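Local coordinates for protein PHOX (Pseudomonas fluorescens, PDB 4A9V) that catalyses the hydrolysis of phosphate monoesters as an alkaline phosphatase, using an iron-calcium cofactor held in a beta-propeller, at residues E108-A113 with H228-R233; Y139-H144 with S259-R264; E242-G247 with V367-R372; E296-F301 with V398-T403. All coordinates share one frame; numbering follows the deposited sequence.

Contact 1: residues E108-A113 with H228-R233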
# COMPACT_ATOMS: atom_id res chain seq x y z
N GLU A 108 19.05 5.35 20.27
CA GLU A 108 18.06 4.38 20.71
C GLU A 108 16.65 4.76 20.28
O GLU A 108 15.89 3.90 19.84
CB GLU A 108 18.14 4.16 22.22
CG GLU A 108 19.11 3.06 22.63
CD GLU A 108 18.66 1.68 22.16
OE1 GLU A 108 17.55 1.26 22.53
OE2 GLU A 108 19.47 0.96 21.50
N ASP A 109 16.32 6.05 20.32
CA ASP A 109 15.00 6.48 19.82
C ASP A 109 14.85 6.17 18.33
O ASP A 109 13.78 5.76 17.88
CB ASP A 109 14.77 7.98 20.04
CG ASP A 109 14.33 8.33 21.46
OD1 ASP A 109 14.23 7.43 22.32
OD2 ASP A 109 14.12 9.54 21.70
N VAL A 110 15.90 6.40 17.55
CA VAL A 110 15.85 6.12 16.11
C VAL A 110 15.74 4.61 15.83
O VAL A 110 14.90 4.19 15.03
CB VAL A 110 17.07 6.71 15.38
CG1 VAL A 110 17.11 6.23 13.94
CG2 VAL A 110 17.03 8.23 15.45
N ARG A 111 16.49 3.81 16.57
CA ARG A 111 16.34 2.36 16.50
C ARG A 111 14.91 1.92 16.82
O ARG A 111 14.35 1.04 16.16
CB ARG A 111 17.31 1.70 17.47
CG ARG A 111 17.27 0.19 17.42
CD ARG A 111 18.09 -0.40 18.55
NE ARG A 111 17.82 -1.82 18.70
CZ ARG A 111 18.30 -2.57 19.68
NH1 ARG A 111 19.05 -2.03 20.63
NH2 ARG A 111 18.01 -3.86 19.73
N LYS A 112 14.29 2.57 17.80
CA LYS A 112 12.93 2.24 18.20
C LYS A 112 11.91 2.58 17.11
O LYS A 112 10.99 1.82 16.86
CB LYS A 112 12.60 2.97 19.50
CG LYS A 112 11.23 2.70 20.07
CD LYS A 112 11.13 3.26 21.48
CE LYS A 112 9.69 3.37 21.93
NZ LYS A 112 9.59 3.84 23.34
N ALA A 113 12.10 3.71 16.42
CA ALA A 113 11.25 4.07 15.29
C ALA A 113 11.42 3.08 14.14
O ALA A 113 10.43 2.61 13.57
CB ALA A 113 11.55 5.49 14.82
N HIS A 228 18.36 11.12 10.82
CA HIS A 228 19.74 11.38 10.40
C HIS A 228 20.63 12.07 11.41
O HIS A 228 21.84 11.88 11.36
CB HIS A 228 19.76 12.13 9.07
CG HIS A 228 19.11 13.49 9.12
ND1 HIS A 228 17.77 13.66 9.01
CD2 HIS A 228 19.66 14.76 9.28
CE1 HIS A 228 17.48 14.97 9.15
NE2 HIS A 228 18.64 15.64 9.31
N PRO A 229 20.07 12.81 12.39
CA PRO A 229 20.98 13.41 13.38
C PRO A 229 21.59 12.38 14.33
O PRO A 229 22.59 12.67 14.97
CB PRO A 229 20.08 14.38 14.14
CG PRO A 229 18.98 14.70 13.19
CD PRO A 229 18.73 13.42 12.47
N PHE A 230 21.02 11.17 14.37
CA PHE A 230 21.48 10.16 15.32
C PHE A 230 21.92 8.86 14.64
O PHE A 230 22.61 8.05 15.27
CB PHE A 230 20.39 9.88 16.35
CG PHE A 230 20.01 11.08 17.16
CD1 PHE A 230 20.85 11.55 18.15
CD2 PHE A 230 18.88 11.81 16.85
CE1 PHE A 230 20.56 12.71 18.83
CE2 PHE A 230 18.56 12.96 17.55
CZ PHE A 230 19.41 13.42 18.54
N ASP A 231 21.44 8.61 13.43
CA ASP A 231 21.85 7.42 12.67
C ASP A 231 22.37 7.85 11.30
O ASP A 231 21.61 8.28 10.44
CB ASP A 231 20.68 6.44 12.52
CG ASP A 231 21.10 5.13 11.88
OD1 ASP A 231 22.15 5.12 11.20
OD2 ASP A 231 20.34 4.14 11.98
N PRO A 232 23.70 7.82 11.12
CA PRO A 232 24.29 8.39 9.91
C PRO A 232 23.96 7.63 8.63
O PRO A 232 24.21 8.16 7.54
CB PRO A 232 25.79 8.35 10.18
CG PRO A 232 25.98 7.34 11.25
CD PRO A 232 24.73 7.39 12.08
N ARG A 233 23.36 6.45 8.75
CA ARG A 233 22.90 5.73 7.57
C ARG A 233 21.92 6.58 6.75
O ARG A 233 21.82 6.42 5.54
CB ARG A 233 22.27 4.40 7.98
CG ARG A 233 21.87 3.51 6.81
CD ARG A 233 21.69 2.06 7.22
NE ARG A 233 20.54 1.86 8.10
CZ ARG A 233 19.41 1.29 7.72
NH1 ARG A 233 19.09 1.24 6.43
NH2 ARG A 233 18.58 0.79 8.62
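Val110, on helix 107-115, lodges its forked side chain against Phe230 and Asp231 of the loop that follows helix 211-216. The apolar part of the contact is these three residues. One branch goes to each partner: CG2 of Val110 lies 3.8 Å from CB of Phe230, and CG1 of Val110 is equally far, 3.8 Å, from CB of Asp231. With CG1 anti to the backbone N (chi1 171°), the two methyls of Val110 spread over successive loop residues, and a forked valine suits a place that faces two partners. The aromatic ring of Phe230 stands somewhat farther off, its CD2 4.3 Å from CG2 of Val110. Val110 also packs against Trp227.

The polar bonds of these residues run within each segment or to other parts of the chain, none between the two segments. In the helix, Arg111 NH1 donates to Glu108 OE2 at 3.1 Å, on the syn lone pair of the carboxylate, with the oxygen close to the guanidinium plane; Arg111 has a second acidic mate in Glu61. In the loop, Asp231 OD1 accepts from the backbone N of Arg233 at 3.0 Å, an Asx turn in which the donor approaches from above the carboxylate plane. Aspartate suits this place because its short arm can turn back to the amide two residues on while its CB remains available to Val110.

The chemistry therefore divides the work: the Asx turn shapes the loop and the ion pair braces the helix surface, whereas the interface between them is dispersive packing, which fixes proximity but imposes little directional demand.

Contact 2: residues Y139-H144 with S259-R264. With EDO (1,2-ethanediol), chain M.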
# COMPACT_ATOMS: atom_id res chain seq x y z
N TYR A 139 6.17 -19.33 13.51
CA TYR A 139 6.11 -18.52 12.29
C TYR A 139 6.11 -17.02 12.58
O TYR A 139 6.28 -16.21 11.67
CB TYR A 139 4.89 -18.91 11.47
CG TYR A 139 4.99 -20.31 10.91
CD1 TYR A 139 5.78 -20.58 9.81
CD2 TYR A 139 4.40 -21.38 11.57
CE1 TYR A 139 5.93 -21.86 9.33
CE2 TYR A 139 4.59 -22.68 11.13
CZ TYR A 139 5.34 -22.91 10.00
OH TYR A 139 5.53 -24.20 9.55
N ASN A 140 5.82 -16.63 13.81
CA ASN A 140 5.72 -15.21 14.12
C ASN A 140 7.08 -14.55 13.93
O ASN A 140 8.09 -15.08 14.38
CB ASN A 140 5.24 -14.98 15.55
CG ASN A 140 3.80 -15.40 15.77
OD1 ASN A 140 3.06 -15.70 14.83
ND2 ASN A 140 3.38 -15.36 17.03
N ARG A 141 7.09 -13.35 13.36
CA ARG A 141 8.35 -12.73 13.00
C ARG A 141 8.16 -11.24 12.80
O ARG A 141 7.19 -10.82 12.18
CB ARG A 141 8.87 -13.36 11.71
CG ARG A 141 10.24 -12.90 11.31
CD ARG A 141 10.65 -13.51 9.99
NE ARG A 141 11.99 -13.10 9.65
CZ ARG A 141 12.68 -13.54 8.61
NH1 ARG A 141 12.08 -14.27 7.68
NH2 ARG A 141 13.95 -13.18 8.48
N ARG A 142 9.14 -10.46 13.25
CA ARG A 142 9.30 -9.08 12.80
C ARG A 142 10.43 -8.99 11.77
O ARG A 142 11.55 -9.43 12.02
CB ARG A 142 9.59 -8.14 13.96
CG ARG A 142 8.41 -7.84 14.86
CD ARG A 142 7.19 -7.31 14.11
NE ARG A 142 7.51 -6.29 13.11
CZ ARG A 142 8.01 -5.10 13.39
NH1 ARG A 142 8.03 -4.66 14.64
NH2 ARG A 142 8.50 -4.33 12.43
N ILE A 143 10.13 -8.32 10.67
CA ILE A 143 11.12 -7.78 9.77
C ILE A 143 11.01 -6.27 9.91
O ILE A 143 9.90 -5.73 9.88
CB ILE A 143 10.84 -8.23 8.33
CG1 ILE A 143 10.91 -9.77 8.24
CG2 ILE A 143 11.83 -7.59 7.37
CD1 ILE A 143 10.13 -10.38 7.11
N HIS A 144 12.09 -5.62 10.29
CA HIS A 144 12.01 -4.21 10.62
C HIS A 144 13.05 -3.39 9.90
O HIS A 144 13.77 -3.89 9.03
CB HIS A 144 12.08 -4.01 12.13
CG HIS A 144 13.31 -4.62 12.76
ND1 HIS A 144 14.55 -4.15 12.53
CD2 HIS A 144 13.45 -5.70 13.62
CE1 HIS A 144 15.44 -4.89 13.20
NE2 HIS A 144 14.76 -5.83 13.89
N SER A 259 14.27 -17.19 6.74
CA SER A 259 14.61 -16.73 5.40
C SER A 259 15.02 -15.26 5.38
O SER A 259 14.58 -14.48 6.22
CB SER A 259 13.44 -16.95 4.44
OG SER A 259 12.31 -16.18 4.84
N THR A 260 15.85 -14.90 4.41
CA THR A 260 16.26 -13.52 4.22
C THR A 260 15.45 -12.89 3.09
O THR A 260 15.53 -13.34 1.95
CB THR A 260 17.77 -13.45 3.90
OG1 THR A 260 18.51 -13.97 5.00
CG2 THR A 260 18.21 -12.02 3.63
N PRO A 261 14.65 -11.86 3.40
CA PRO A 261 13.86 -11.22 2.36
C PRO A 261 14.73 -10.56 1.30
O PRO A 261 15.89 -10.22 1.56
CB PRO A 261 13.03 -10.18 3.12
CG PRO A 261 12.99 -10.69 4.53
CD PRO A 261 14.35 -11.31 4.73
N VAL A 262 14.14 -10.38 0.12
CA VAL A 262 14.89 -9.99 -1.07
C VAL A 262 14.23 -8.79 -1.74
O VAL A 262 13.06 -8.84 -2.13
CB VAL A 262 14.94 -11.14 -2.09
CG1 VAL A 262 15.80 -10.73 -3.28
CG2 VAL A 262 15.46 -12.41 -1.46
N LYS A 263 15.01 -7.73 -1.93
CA LYS A 263 14.56 -6.57 -2.72
C LYS A 263 14.67 -6.89 -4.20
O LYS A 263 15.75 -7.22 -4.70
CB LYS A 263 15.37 -5.33 -2.35
CG LYS A 263 15.37 -5.05 -0.86
CD LYS A 263 15.35 -3.56 -0.52
CE LYS A 263 15.29 -3.36 0.98
NZ LYS A 263 15.15 -1.93 1.38
N ARG A 264 13.54 -6.83 -4.89
CA ARG A 264 13.44 -7.30 -6.27
C ARG A 264 13.59 -6.12 -7.23
O ARG A 264 12.62 -5.47 -7.62
CB ARG A 264 12.11 -8.02 -6.48
CG ARG A 264 11.97 -9.29 -5.66
CD ARG A 264 12.97 -10.35 -6.07
NE ARG A 264 12.77 -11.61 -5.35
CZ ARG A 264 13.58 -12.65 -5.43
NH1 ARG A 264 14.63 -12.63 -6.24
NH2 ARG A 264 13.34 -13.72 -4.69
C1 EDO M . 11.41 -14.79 -0.51
O1 EDO M . 10.99 -16.13 -0.80
C2 EDO M . 12.09 -14.21 -1.75
O2 EDO M . 12.28 -15.25 -2.71
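Arg141 reaches from strand 130-144 to the main chain of Ser259, and its path is nearly straight. CB already leans toward the other segment, and CG anti to the backbone N (chi1 -174°) begins an extended chain that CD and NE continue. These methylenes act as a spacer, delivering the guanidinium to the turn ahead of strand 262-264. There the end nitrogens close on one atom: NH1 lies 2.9 Å from Ser259 O and NH2 2.7 Å from the same Ser259 O. The NH2 bond runs nearly along the C=O axis (166°), and the carbonyl oxygen sits almost exactly in the guanidinium plane. NH1 also makes a weak bond to Ser259 OG at 3.4 Å, although that hydroxyl has its stronger partner in Asp256 O. Over one face of the guanidinium, toward its rim, lies CD1 of Ile143, which also touches Pro261 CG at 3.9 Å. Isoleucine and proline suit this buried spot, sliding past each other in opposite directions beside the guanidinium. With an alanine in place of Arg141, the carbonyl of Ser259 would probably lose both of these donors, and the methyl of Ile143 its flat cover.

Farther along, Arg264 NH2 makes a weak bond to a 1,2-ethanediol, probably from the crystallisation liquor, while Val262 CG1 lies over the centre of the Arg264 guanidinium.

The arrangement joins the outermost strand of a four-stranded antiparallel sheet to the following mixed sheet, consistent with the packing of neighbouring blades in a beta-propeller.

Contact 3: residues E242-G247 with V367-R372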
# COMPACT_ATOMS: atom_id res chain seq x y z
N GLU A 242 22.66 5.23 0.04
CA GLU A 242 21.63 4.54 0.81
C GLU A 242 20.24 4.86 0.28
O GLU A 242 19.36 4.01 0.32
CB GLU A 242 21.74 4.85 2.31
CG GLU A 242 20.82 4.00 3.19
CD GLU A 242 21.20 2.54 3.27
OE1 GLU A 242 22.26 2.15 2.74
OE2 GLU A 242 20.42 1.76 3.87
N LEU A 243 20.05 6.06 -0.27
CA LEU A 243 18.76 6.42 -0.87
C LEU A 243 18.35 5.44 -1.98
O LEU A 243 17.17 5.28 -2.27
CB LEU A 243 18.83 7.84 -1.42
CG LEU A 243 17.48 8.52 -1.66
CD1 LEU A 243 16.82 8.90 -0.34
CD2 LEU A 243 17.62 9.74 -2.56
N ASN A 244 19.34 4.85 -2.65
CA ASN A 244 19.06 3.97 -3.78
C ASN A 244 18.68 2.56 -3.37
O ASN A 244 18.17 1.79 -4.19
CB ASN A 244 20.27 3.91 -4.71
CG ASN A 244 20.60 5.25 -5.31
OD1 ASN A 244 19.72 6.08 -5.52
ND2 ASN A 244 21.88 5.49 -5.56
N ARG A 245 18.92 2.22 -2.10
CA ARG A 245 18.75 0.86 -1.60
C ARG A 245 17.38 0.67 -0.93
O ARG A 245 17.11 -0.38 -0.35
CB ARG A 245 19.91 0.53 -0.66
CG ARG A 245 21.23 0.38 -1.42
CD ARG A 245 22.44 0.91 -0.67
NE ARG A 245 22.63 0.28 0.63
CZ ARG A 245 23.20 -0.91 0.81
NH1 ARG A 245 23.67 -1.59 -0.23
NH2 ARG A 245 23.31 -1.41 2.03
N HIS A 246 16.50 1.64 -1.15
CA HIS A 246 15.12 1.63 -0.69
C HIS A 246 14.24 2.20 -1.77
O HIS A 246 14.73 2.84 -2.72
CB HIS A 246 14.99 2.43 0.61
CG HIS A 246 15.91 1.94 1.69
ND1 HIS A 246 15.61 0.86 2.45
CD2 HIS A 246 17.21 2.30 2.00
CE1 HIS A 246 16.68 0.57 3.23
NE2 HIS A 246 17.66 1.44 2.94
N GLY A 247 12.94 1.94 -1.67
CA GLY A 247 12.00 2.22 -2.76
C GLY A 247 11.76 1.03 -3.68
O GLY A 247 11.44 1.21 -4.85
N VAL A 367 18.28 2.34 -15.26
CA VAL A 367 16.89 2.45 -15.66
C VAL A 367 15.96 2.08 -14.50
O VAL A 367 14.95 2.75 -14.26
CB VAL A 367 16.59 1.57 -16.90
CG1 VAL A 367 15.12 1.61 -17.25
CG2 VAL A 367 17.44 2.04 -18.08
N LEU A 368 16.31 1.02 -13.78
CA LEU A 368 15.46 0.53 -12.69
C LEU A 368 15.58 1.41 -11.43
O LEU A 368 14.57 1.77 -10.82
CB LEU A 368 15.83 -0.92 -12.37
CG LEU A 368 15.57 -1.90 -13.51
CD1 LEU A 368 16.27 -3.22 -13.23
CD2 LEU A 368 14.08 -2.09 -13.73
N ILE A 369 16.80 1.79 -11.08
CA ILE A 369 17.03 2.64 -9.91
C ILE A 369 16.35 4.00 -10.12
O ILE A 369 15.82 4.59 -9.17
CB ILE A 369 18.54 2.80 -9.65
CG1 ILE A 369 19.18 1.44 -9.31
CG2 ILE A 369 18.80 3.79 -8.53
CD1 ILE A 369 20.69 1.43 -9.42
N HIS A 370 16.36 4.47 -11.36
CA HIS A 370 15.77 5.75 -11.73
C HIS A 370 14.58 5.56 -12.64
O HIS A 370 14.37 6.32 -13.59
CB HIS A 370 16.82 6.63 -12.38
CG HIS A 370 17.94 6.99 -11.45
ND1 HIS A 370 19.18 7.30 -11.87
CD2 HIS A 370 17.95 7.12 -10.06
CE1 HIS A 370 19.95 7.60 -10.81
NE2 HIS A 370 19.20 7.48 -9.70
N ALA A 371 13.71 4.63 -12.28
CA ALA A 371 12.56 4.29 -13.10
C ALA A 371 11.67 5.50 -13.39
O ALA A 371 11.12 5.61 -14.48
CB ALA A 371 11.76 3.18 -12.45
N ARG A 372 11.51 6.40 -12.42
CA ARG A 372 10.69 7.59 -12.64
C ARG A 372 11.22 8.38 -13.84
O ARG A 372 10.45 8.91 -14.63
CB ARG A 372 10.68 8.49 -11.41
CG ARG A 372 9.80 8.00 -10.27
CD ARG A 372 9.75 9.02 -9.14
NE ARG A 372 8.72 8.68 -8.18
CZ ARG A 372 8.37 9.46 -7.17
NH1 ARG A 372 9.03 10.58 -6.90
NH2 ARG A 372 7.32 9.12 -6.44
O HOH W 1 19.55 8.32 -7.02
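Asn244 and Ile369 meet at about a right angle, the methyl CG2 of the isoleucine lying against the carboxamide end of the asparagine. CG2 of Ile369 is 3.9 Å from OD1 of Asn244 and 4.1 Å from its CB, so the methyl rests across the side chain, touching several of its atoms. The beta-branch suits the place: with CG1 beside the backbone N (chi1 -63°), CG2 falls on the side facing Asn244.

The amide's two ends have different tasks. ND2 of Asn244 donates to Leu160 O, while OD1 accepts a hydrogen bond from a water at 2.7 Å. That water, in the plane of the His370 ring, is also hydrogen-bonded to NE2 of His370 at 2.8 Å, and so links two side chains too far apart for a direct bond. Within the same segment as Asn244, Glu242 ties the loop together by receiving Arg245 NE on OE1 and His246 NE2 on OE2, both from above the carboxylate plane.

The contact thus sets the loop leading to strand 249-252 beside the junction of helices 364-369 and 371-377, where Arg269 serves both, bonding to Leu243 O and to Ile369 O.

Contact 4: residues E296-F301 with V398-T403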
# COMPACT_ATOMS: atom_id res chain seq x y z
N GLU A 296 2.77 11.21 -10.78
CA GLU A 296 3.61 10.06 -11.11
C GLU A 296 2.77 8.94 -11.76
O GLU A 296 1.64 9.19 -12.22
CB GLU A 296 4.38 9.58 -9.88
CG GLU A 296 5.44 10.57 -9.40
CD GLU A 296 6.65 10.74 -10.31
OE1 GLU A 296 6.83 10.01 -11.31
OE2 GLU A 296 7.49 11.59 -9.97
N PHE A 297 3.38 7.78 -11.97
CA PHE A 297 2.92 6.85 -12.99
C PHE A 297 2.41 5.51 -12.45
O PHE A 297 2.57 5.17 -11.27
CB PHE A 297 4.04 6.59 -14.00
CG PHE A 297 4.69 7.84 -14.53
CD1 PHE A 297 3.91 8.87 -15.05
CD2 PHE A 297 6.07 7.97 -14.56
CE1 PHE A 297 4.50 9.98 -15.61
CE2 PHE A 297 6.66 9.11 -15.08
CZ PHE A 297 5.88 10.12 -15.59
N ILE A 298 1.80 4.74 -13.35
CA ILE A 298 1.40 3.36 -13.12
C ILE A 298 2.28 2.44 -13.97
O ILE A 298 2.51 2.69 -15.15
CB ILE A 298 -0.09 3.16 -13.50
CG1 ILE A 298 -0.98 4.00 -12.58
CG2 ILE A 298 -0.47 1.69 -13.43
CD1 ILE A 298 -2.41 4.14 -13.05
N TYR A 299 2.75 1.36 -13.34
CA TYR A 299 3.74 0.45 -13.91
C TYR A 299 3.19 -0.99 -13.97
O TYR A 299 2.22 -1.34 -13.30
CB TYR A 299 5.03 0.46 -13.09
CG TYR A 299 5.73 1.80 -13.04
CD1 TYR A 299 5.31 2.80 -12.17
CD2 TYR A 299 6.88 2.03 -13.79
CE1 TYR A 299 5.97 4.02 -12.10
CE2 TYR A 299 7.57 3.23 -13.70
CZ TYR A 299 7.11 4.22 -12.87
OH TYR A 299 7.82 5.39 -12.81
N LYS A 300 3.88 -1.83 -14.73
CA LYS A 300 3.51 -3.24 -14.91
C LYS A 300 4.78 -4.03 -15.17
O LYS A 300 5.52 -3.73 -16.11
CB LYS A 300 2.56 -3.36 -16.11
CG LYS A 300 2.18 -4.77 -16.51
CD LYS A 300 1.53 -4.73 -17.88
CE LYS A 300 1.02 -6.08 -18.36
NZ LYS A 300 0.51 -5.98 -19.75
N PHE A 301 5.02 -5.06 -14.37
CA PHE A 301 6.13 -5.97 -14.60
C PHE A 301 5.58 -7.29 -15.12
O PHE A 301 4.58 -7.80 -14.62
CB PHE A 301 6.88 -6.22 -13.29
CG PHE A 301 7.99 -7.23 -13.41
CD1 PHE A 301 9.22 -6.87 -13.94
CD2 PHE A 301 7.79 -8.54 -13.02
CE1 PHE A 301 10.22 -7.82 -14.09
CE2 PHE A 301 8.80 -9.47 -13.13
CZ PHE A 301 10.02 -9.11 -13.66
N VAL A 398 -8.87 -4.66 -14.17
CA VAL A 398 -7.91 -4.13 -13.21
C VAL A 398 -8.43 -2.77 -12.73
O VAL A 398 -8.92 -1.97 -13.53
CB VAL A 398 -6.53 -3.97 -13.88
CG1 VAL A 398 -5.48 -3.59 -12.86
CG2 VAL A 398 -6.14 -5.26 -14.59
N TYR A 399 -8.34 -2.52 -11.42
CA TYR A 399 -8.87 -1.32 -10.79
C TYR A 399 -7.76 -0.65 -10.01
O TYR A 399 -6.98 -1.33 -9.34
CB TYR A 399 -10.01 -1.68 -9.83
CG TYR A 399 -11.20 -2.32 -10.50
CD1 TYR A 399 -11.14 -3.62 -10.98
CD2 TYR A 399 -12.40 -1.64 -10.62
CE1 TYR A 399 -12.21 -4.19 -11.65
CE2 TYR A 399 -13.49 -2.20 -11.25
CZ TYR A 399 -13.39 -3.48 -11.77
OH TYR A 399 -14.47 -3.99 -12.45
N CYS A 400 -7.68 0.68 -10.09
CA CYS A 400 -6.62 1.44 -9.45
C CYS A 400 -7.24 2.71 -8.86
O CYS A 400 -7.90 3.47 -9.57
CB CYS A 400 -5.58 1.85 -10.50
SG CYS A 400 -4.17 2.78 -9.87
N THR A 401 -6.99 2.96 -7.58
CA THR A 401 -7.41 4.23 -7.01
C THR A 401 -6.44 5.34 -7.43
O THR A 401 -5.23 5.13 -7.53
CB THR A 401 -7.51 4.15 -5.48
OG1 THR A 401 -6.27 3.67 -4.96
CG2 THR A 401 -8.65 3.25 -5.05
N LEU A 402 -7.02 6.49 -7.71
CA LEU A 402 -6.29 7.72 -7.96
C LEU A 402 -6.79 8.69 -6.90
O LEU A 402 -7.92 9.19 -6.98
CB LEU A 402 -6.59 8.23 -9.37
CG LEU A 402 -6.22 7.29 -10.53
CD1 LEU A 402 -6.70 7.85 -11.86
CD2 LEU A 402 -4.71 7.08 -10.56
N THR A 403 -6.06 8.76 -5.79
CA THR A 403 -6.70 9.11 -4.54
C THR A 403 -7.15 10.58 -4.50
O THR A 403 -8.19 10.90 -3.94
CB THR A 403 -5.84 8.71 -3.32
OG1 THR A 403 -6.66 8.72 -2.15
CG2 THR A 403 -4.65 9.62 -3.11
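Ile298 extends its CD1 methyl to the sulfur of Cys400, and this single meeting is the tight part of the contact, with CD1 of Ile298 3.9 Å from SG of Cys400. The backbones lie well apart, 9.0 Å between the CA atoms of Ile298 and Cys400, and the side chains span the interval from both ends. On the isoleucine, CG1 lies beside the backbone N and the chain then straightens at chi2 (166°), which carries CD1 forward; on the cysteine, SG is anti to the backbone N (chi1 -179°). A small, polarisable thiol suits a position where a methyl comes against the side of the sulfur without pushing the strands farther apart. Trp432, from strand 428-434, packs on both side chains.

The loose part is Leu402. Its CB does not point at the other strand, yet the branched end swings round until CD2 of Leu402 comes 4.5 Å from CD1 of Ile298, a grazing approach. Even so, this margin is no solvent side: all three touching residues are buried, and Leu402 also touches Gln428.

Strands 296-303 and 398-402 belong to one long antiparallel sheet, with four strands between them, so the contact brings remote parts of that sheet together, consistent with the face-to-face packing of adjoining blades in a beta-propeller. It also lies near the metal centre. The side chain of Cys400 is about 7 Å from that of the calcium ligand Glu387, which Thr401 and Thr403 touch, and Thr401 OG1 bonds to the main chain of Asp479: strand 398-402 borders residues of the iron-calcium site.

How the contacts relate
Contacts 1, 3 and 4 touch in succession, with contact 2 joining at contact 3. Contact 1 joins contact 3 through a salt bridge, Arg233 NH1 to Glu242 OE2 at 2.9 Å, giving that carboxylate a further basic partner. Contact 2 reaches the same loop, Lys263 NZ lying 3.0 Å from Arg245 O in a probable hydrogen bond. Contact 3 abuts contact 4, where Arg372 CA lies 3.6 Å from Tyr299 OH and a long, weak ion pair links Arg372 with Glu296. Contacts 1 and 4 stand about 33 Å apart between centres. Contact 4 comes close to the cofactor, the Cys400 side chain being about 10 Å from the mu-oxo-diiron; the other three lie away from the metal ligands.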